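Local coordinates for protein cruciferin (Brassica napus, PDB 3KGL) that probably serves as a seed storage protein, a nutrient reservoir belonging to the 11S globulin family of hexameric proteins, at residues A25-W31 and F45-E51; S67-K71 and Y349-G353. All blocks are in the same frame, centred on the assembly; numbering follows the deposited sequence.

How the contacts relate
Contact 1 pairs two neighbouring strands of the large antiparallel sheet of the N-terminal cupin domain, and in contact 2 another strand of that sheet, 65-71, packs by its side chains against strand 346-352 of the C-terminal cupin domain. Strand 173-180 lies between strand 43-50 of contact 1 and strand 65-71 of contact 2. The contact centres are about 13 Å apart, and Tyr349 of contact 2 bridges the gap: its OH is 3.0 Å from Arg47 NH2, a probable hydrogen bond, while its ring packs with CD1 3.6 Å from Phe45 CE2 and CE1 4.0 Å from Trp31 CH2. On the other face of the sheet Tyr48 OH hydrogen-bonds a glycerol, probably from the crystallisation liquor.

Contact 1 (A25-W31 and F45-E51); sequences AGRIEVW and FVRYIIE
Arg47 has CG anti to its backbone N (chi1 171°) and a bend at chi3, and Glu29 has CG anti to its carbonyl carbon (chi1 -59°) and extends beyond it; the two side chains thus run alongside each other and their charged ends meet. They belong to an antiparallel strand pair of the N-terminal cupin barrel, where Glu29 and Arg47 form a hydrogen-bonded pair: Glu29 N to Arg47 O is 2.9 Å, and Arg47 N to Glu29 O 2.8 Å. Arg27 and Ile49 repeat this pattern two residues along. The salt bridge joins Arg47 NH1 to Glu29 OE1 at 2.6 Å; the bond is bent, meets OE1 on its anti side and lies out of both the carboxylate and the guanidinium plane. Glu29 OE2 lies 3.1 Å from Arg27 NH1 over a guanidinium face, a purely electrostatic contact that completes a three-residue network. A methionine in place of Arg47 would probably leave the buried Glu29 carboxylate with Arg27 as its remaining charge partner in this network. On the opposite face of the sheet Ile28, which also touches Ile252 and Tyr56, brings CG2 to 3.6 Å from Val46 CG2. Towards the Trp31 end, Trp31 N donates to Phe45 O, and the rings form a T-shaped stack with planes at 84°: Phe45 turns its edge to the indole, CD2 lying 3.3 Å from Trp31 CZ3.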
# COMPACT_ATOMS: atom_id res chain seq x y z
N ALA A 25 -37.91 2.66 -7.30
CA ALA A 25 -37.86 1.92 -8.56
C ALA A 25 -36.66 0.98 -8.68
O ALA A 25 -36.06 0.85 -9.74
CB ALA A 25 -37.90 2.88 -9.76
N GLY A 26 -36.33 0.31 -7.59
CA GLY A 26 -35.26 -0.66 -7.64
C GLY A 26 -34.68 -0.85 -6.26
O GLY A 26 -35.17 -0.25 -5.29
N ARG A 27 -33.64 -1.66 -6.16
CA ARG A 27 -33.03 -1.86 -4.86
C ARG A 27 -31.54 -2.19 -4.94
O ARG A 27 -31.06 -2.78 -5.91
CB ARG A 27 -33.78 -2.95 -4.09
CG ARG A 27 -33.86 -4.25 -4.84
CD ARG A 27 -34.73 -5.25 -4.14
NE ARG A 27 -34.98 -6.38 -5.03
CZ ARG A 27 -35.15 -7.62 -4.61
NH1 ARG A 27 -35.10 -7.91 -3.31
NH2 ARG A 27 -35.37 -8.58 -5.51
N ILE A 28 -30.83 -1.79 -3.90
CA ILE A 28 -29.41 -2.01 -3.77
C ILE A 28 -29.20 -3.18 -2.81
O ILE A 28 -29.50 -3.08 -1.62
CB ILE A 28 -28.69 -0.73 -3.25
CG1 ILE A 28 -28.96 0.44 -4.20
CG2 ILE A 28 -27.20 -0.95 -3.10
CD1 ILE A 28 -28.92 1.79 -3.52
N GLU A 29 -28.69 -4.29 -3.32
CA GLU A 29 -28.42 -5.45 -2.49
C GLU A 29 -26.95 -5.55 -2.19
O GLU A 29 -26.13 -5.72 -3.09
CB GLU A 29 -28.93 -6.70 -3.18
CG GLU A 29 -30.42 -6.62 -3.46
CD GLU A 29 -30.99 -7.89 -4.01
OE1 GLU A 29 -30.43 -8.42 -4.99
OE2 GLU A 29 -32.00 -8.36 -3.45
N VAL A 30 -26.61 -5.43 -0.92
CA VAL A 30 -25.22 -5.29 -0.55
C VAL A 30 -24.73 -6.45 0.31
O VAL A 30 -25.39 -6.83 1.29
CB VAL A 30 -24.96 -3.91 0.11
CG1 VAL A 30 -26.21 -3.42 0.79
CG2 VAL A 30 -23.80 -3.97 1.08
N TRP A 31 -23.58 -7.00 -0.09
CA TRP A 31 -22.92 -8.13 0.57
C TRP A 31 -22.21 -7.72 1.84
O TRP A 31 -21.84 -6.56 2.01
CB TRP A 31 -21.91 -8.78 -0.36
CG TRP A 31 -22.45 -9.94 -1.14
CD1 TRP A 31 -22.35 -11.25 -0.81
CD2 TRP A 31 -23.17 -9.89 -2.38
NE1 TRP A 31 -22.96 -12.03 -1.76
CE2 TRP A 31 -23.48 -11.22 -2.73
CE3 TRP A 31 -23.60 -8.86 -3.22
CZ2 TRP A 31 -24.18 -11.55 -3.88
CZ3 TRP A 31 -24.30 -9.19 -4.36
CH2 TRP A 31 -24.58 -10.52 -4.68
N PHE A 45 -19.02 -6.35 -2.14
CA PHE A 45 -19.70 -6.61 -3.40
C PHE A 45 -21.11 -6.04 -3.28
O PHE A 45 -21.63 -5.91 -2.17
CB PHE A 45 -19.72 -8.11 -3.67
CG PHE A 45 -19.94 -8.49 -5.11
CD1 PHE A 45 -18.89 -8.52 -6.00
CD2 PHE A 45 -21.20 -8.87 -5.56
CE1 PHE A 45 -19.10 -8.88 -7.32
CE2 PHE A 45 -21.40 -9.23 -6.89
CZ PHE A 45 -20.35 -9.24 -7.76
N VAL A 46 -21.72 -5.66 -4.40
CA VAL A 46 -23.05 -5.07 -4.37
C VAL A 46 -23.73 -5.32 -5.70
O VAL A 46 -23.06 -5.46 -6.71
CB VAL A 46 -23.01 -3.54 -4.14
CG1 VAL A 46 -22.14 -2.87 -5.17
CG2 VAL A 46 -24.42 -2.95 -4.17
N ARG A 47 -25.05 -5.39 -5.69
CA ARG A 47 -25.80 -5.57 -6.91
C ARG A 47 -26.87 -4.52 -6.96
O ARG A 47 -27.66 -4.42 -6.04
CB ARG A 47 -26.47 -6.94 -6.95
CG ARG A 47 -27.42 -7.11 -8.11
CD ARG A 47 -28.50 -8.14 -7.82
NE ARG A 47 -28.00 -9.50 -7.92
CZ ARG A 47 -28.01 -10.38 -6.94
NH1 ARG A 47 -28.52 -10.08 -5.76
NH2 ARG A 47 -27.52 -11.59 -7.15
N TYR A 48 -26.87 -3.71 -8.01
CA TYR A 48 -27.97 -2.82 -8.27
C TYR A 48 -29.00 -3.61 -9.04
O TYR A 48 -28.66 -4.23 -10.05
CB TYR A 48 -27.54 -1.65 -9.15
CG TYR A 48 -26.44 -0.78 -8.60
CD1 TYR A 48 -26.25 -0.63 -7.24
CD2 TYR A 48 -25.60 -0.08 -9.46
CE1 TYR A 48 -25.25 0.18 -6.74
CE2 TYR A 48 -24.60 0.72 -8.98
CZ TYR A 48 -24.43 0.86 -7.62
OH TYR A 48 -23.43 1.67 -7.14
N ILE A 49 -30.25 -3.62 -8.57
CA ILE A 49 -31.34 -4.15 -9.40
C ILE A 49 -32.35 -3.08 -9.79
O ILE A 49 -33.26 -2.78 -9.02
CB ILE A 49 -32.13 -5.25 -8.72
CG1 ILE A 49 -31.21 -6.19 -7.95
CG2 ILE A 49 -32.87 -5.99 -9.77
CD1 ILE A 49 -31.81 -7.55 -7.68
N ILE A 50 -32.19 -2.54 -11.00
CA ILE A 50 -32.94 -1.35 -11.41
C ILE A 50 -34.15 -1.67 -12.29
O ILE A 50 -34.03 -2.31 -13.34
CB ILE A 50 -32.03 -0.32 -12.11
CG1 ILE A 50 -30.76 -0.11 -11.30
CG2 ILE A 50 -32.78 1.00 -12.26
CD1 ILE A 50 -29.61 0.40 -12.10
N GLU A 51 -35.32 -1.20 -11.86
CA GLU A 51 -36.58 -1.49 -12.54
C GLU A 51 -36.72 -0.62 -13.78
O GLU A 51 -35.78 0.04 -14.18
CB GLU A 51 -37.77 -1.27 -11.60
CG GLU A 51 -37.96 -2.35 -10.56
CD GLU A 51 -38.07 -3.75 -11.17
OE1 GLU A 51 -38.12 -3.87 -12.42
OE2 GLU A 51 -38.11 -4.74 -10.40

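Contact 2 (S67-K71 and Y349-G353); sequences SFVAK and YVTDG
The interface between the two cupin domains of one subunit runs through Ala70 and Thr351, which meet where strand 65-71 of the N-terminal domain faces strand 346-352 of the C-terminal domain. The segments do not pair as neighbouring strands: their axes come no closer than 8.0 Å and are inclined at 41°, no hydrogen bond joins them, and side chains make the contact. Ala70 CB lies 4.0 Å from the methyl CG2 of Thr351. With OG1 set between the backbone N and the carbonyl carbon (chi1 62°), Thr351 sends this methyl to the apolar contact and leaves its hydroxyl for Arg327, which hydrogen-bonds it. Phe68 reaches the same methyl with the ring carbon CE2, 4.2 Å from Thr351 CG2, and its ring continues onto Ile398 and Phe400 of strand 394-401. Beside this cluster, Ala70 CB approaches Tyr349 CE2 at 4.4 Å, meeting the ring obliquely. Each domain contributes a classic beta bulge here: Ala70 and Lys71 both face Val174, and Thr351 and Asp352 both face Arg396. The two strands also hold matching places in the strand order of their own sheets, as expected for two copies of the cupin fold. Next to the apolar cluster the second residues of the bulges, Lys71 and Asp352, carry opposite charges, and their side chains cross obliquely. Lys71 is bent at chi3 and chi4, NZ ending 3.7 Å from Asp352 OD1 in a long salt bridge that probably contributes modest attraction. The other carboxylate oxygen, OD2, has a salt bridge to Arg396 within the C-terminal domain, so the aspartate is shared between a partner of its own domain and the lysine of the other. Gln374, in a loop, touches the side chains of both Lys71 and Asp352.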
# COMPACT_ATOMS: atom_id res chain seq x y z
N SER A 67 -17.52 -2.54 -12.36
CA SER A 67 -18.91 -2.94 -12.48
C SER A 67 -19.08 -3.89 -13.65
O SER A 67 -18.32 -3.82 -14.62
CB SER A 67 -19.83 -1.72 -12.65
OG SER A 67 -19.68 -0.75 -11.61
N PHE A 68 -20.08 -4.77 -13.56
CA PHE A 68 -20.47 -5.66 -14.66
C PHE A 68 -21.99 -5.61 -14.82
O PHE A 68 -22.71 -5.56 -13.83
CB PHE A 68 -20.01 -7.08 -14.39
CG PHE A 68 -20.28 -8.05 -15.50
CD1 PHE A 68 -19.39 -8.18 -16.55
CD2 PHE A 68 -21.41 -8.85 -15.49
CE1 PHE A 68 -19.64 -9.09 -17.57
CE2 PHE A 68 -21.67 -9.75 -16.50
CZ PHE A 68 -20.78 -9.87 -17.55
N VAL A 69 -22.46 -5.58 -16.06
CA VAL A 69 -23.90 -5.59 -16.31
C VAL A 69 -24.28 -7.03 -16.59
O VAL A 69 -23.83 -7.61 -17.58
CB VAL A 69 -24.29 -4.69 -17.50
CG1 VAL A 69 -24.14 -3.22 -17.14
CG2 VAL A 69 -23.42 -5.01 -18.67
N ALA A 70 -25.09 -7.61 -15.71
CA ALA A 70 -25.35 -9.05 -15.75
C ALA A 70 -26.62 -9.35 -16.52
O ALA A 70 -26.68 -10.32 -17.27
CB ALA A 70 -25.45 -9.60 -14.36
N LYS A 71 -27.63 -8.51 -16.32
CA LYS A 71 -28.90 -8.62 -17.01
C LYS A 71 -29.36 -7.23 -17.41
O LYS A 71 -29.40 -6.32 -16.59
CB LYS A 71 -29.99 -9.25 -16.12
CG LYS A 71 -29.52 -10.32 -15.14
CD LYS A 71 -30.65 -11.25 -14.67
CE LYS A 71 -30.83 -12.41 -15.65
NZ LYS A 71 -29.53 -12.92 -16.20
N TYR A 349 -18.82 -14.50 -9.27
CA TYR A 349 -20.26 -14.30 -9.30
C TYR A 349 -20.85 -15.11 -10.45
O TYR A 349 -20.35 -15.05 -11.57
CB TYR A 349 -20.58 -12.81 -9.43
CG TYR A 349 -22.04 -12.43 -9.49
CD1 TYR A 349 -22.79 -12.23 -8.34
CD2 TYR A 349 -22.66 -12.21 -10.72
CE1 TYR A 349 -24.13 -11.86 -8.40
CE2 TYR A 349 -24.00 -11.84 -10.80
CZ TYR A 349 -24.73 -11.66 -9.64
OH TYR A 349 -26.05 -11.29 -9.74
N VAL A 350 -21.89 -15.88 -10.14
CA VAL A 350 -22.59 -16.64 -11.15
C VAL A 350 -23.68 -15.76 -11.75
O VAL A 350 -24.48 -15.19 -11.02
CB VAL A 350 -23.21 -17.89 -10.53
CG1 VAL A 350 -23.94 -18.74 -11.58
CG2 VAL A 350 -22.13 -18.69 -9.85
N THR A 351 -23.70 -15.63 -13.07
CA THR A 351 -24.75 -14.83 -13.71
C THR A 351 -25.79 -15.74 -14.34
O THR A 351 -26.89 -15.30 -14.64
CB THR A 351 -24.20 -13.85 -14.78
OG1 THR A 351 -23.56 -14.57 -15.84
CG2 THR A 351 -23.21 -12.89 -14.16
N ASP A 352 -25.44 -17.01 -14.52
CA ASP A 352 -26.31 -17.94 -15.24
C ASP A 352 -25.99 -19.39 -14.94
O ASP A 352 -24.87 -19.86 -15.16
CB ASP A 352 -26.19 -17.70 -16.75
CG ASP A 352 -26.78 -16.37 -17.18
OD1 ASP A 352 -28.01 -16.21 -16.99
OD2 ASP A 352 -26.02 -15.51 -17.70
N GLY A 353 -26.99 -20.12 -14.45
CA GLY A 353 -26.82 -21.55 -14.26
C GLY A 353 -26.03 -21.98 -13.04
O GLY A 353 -25.92 -21.27 -12.04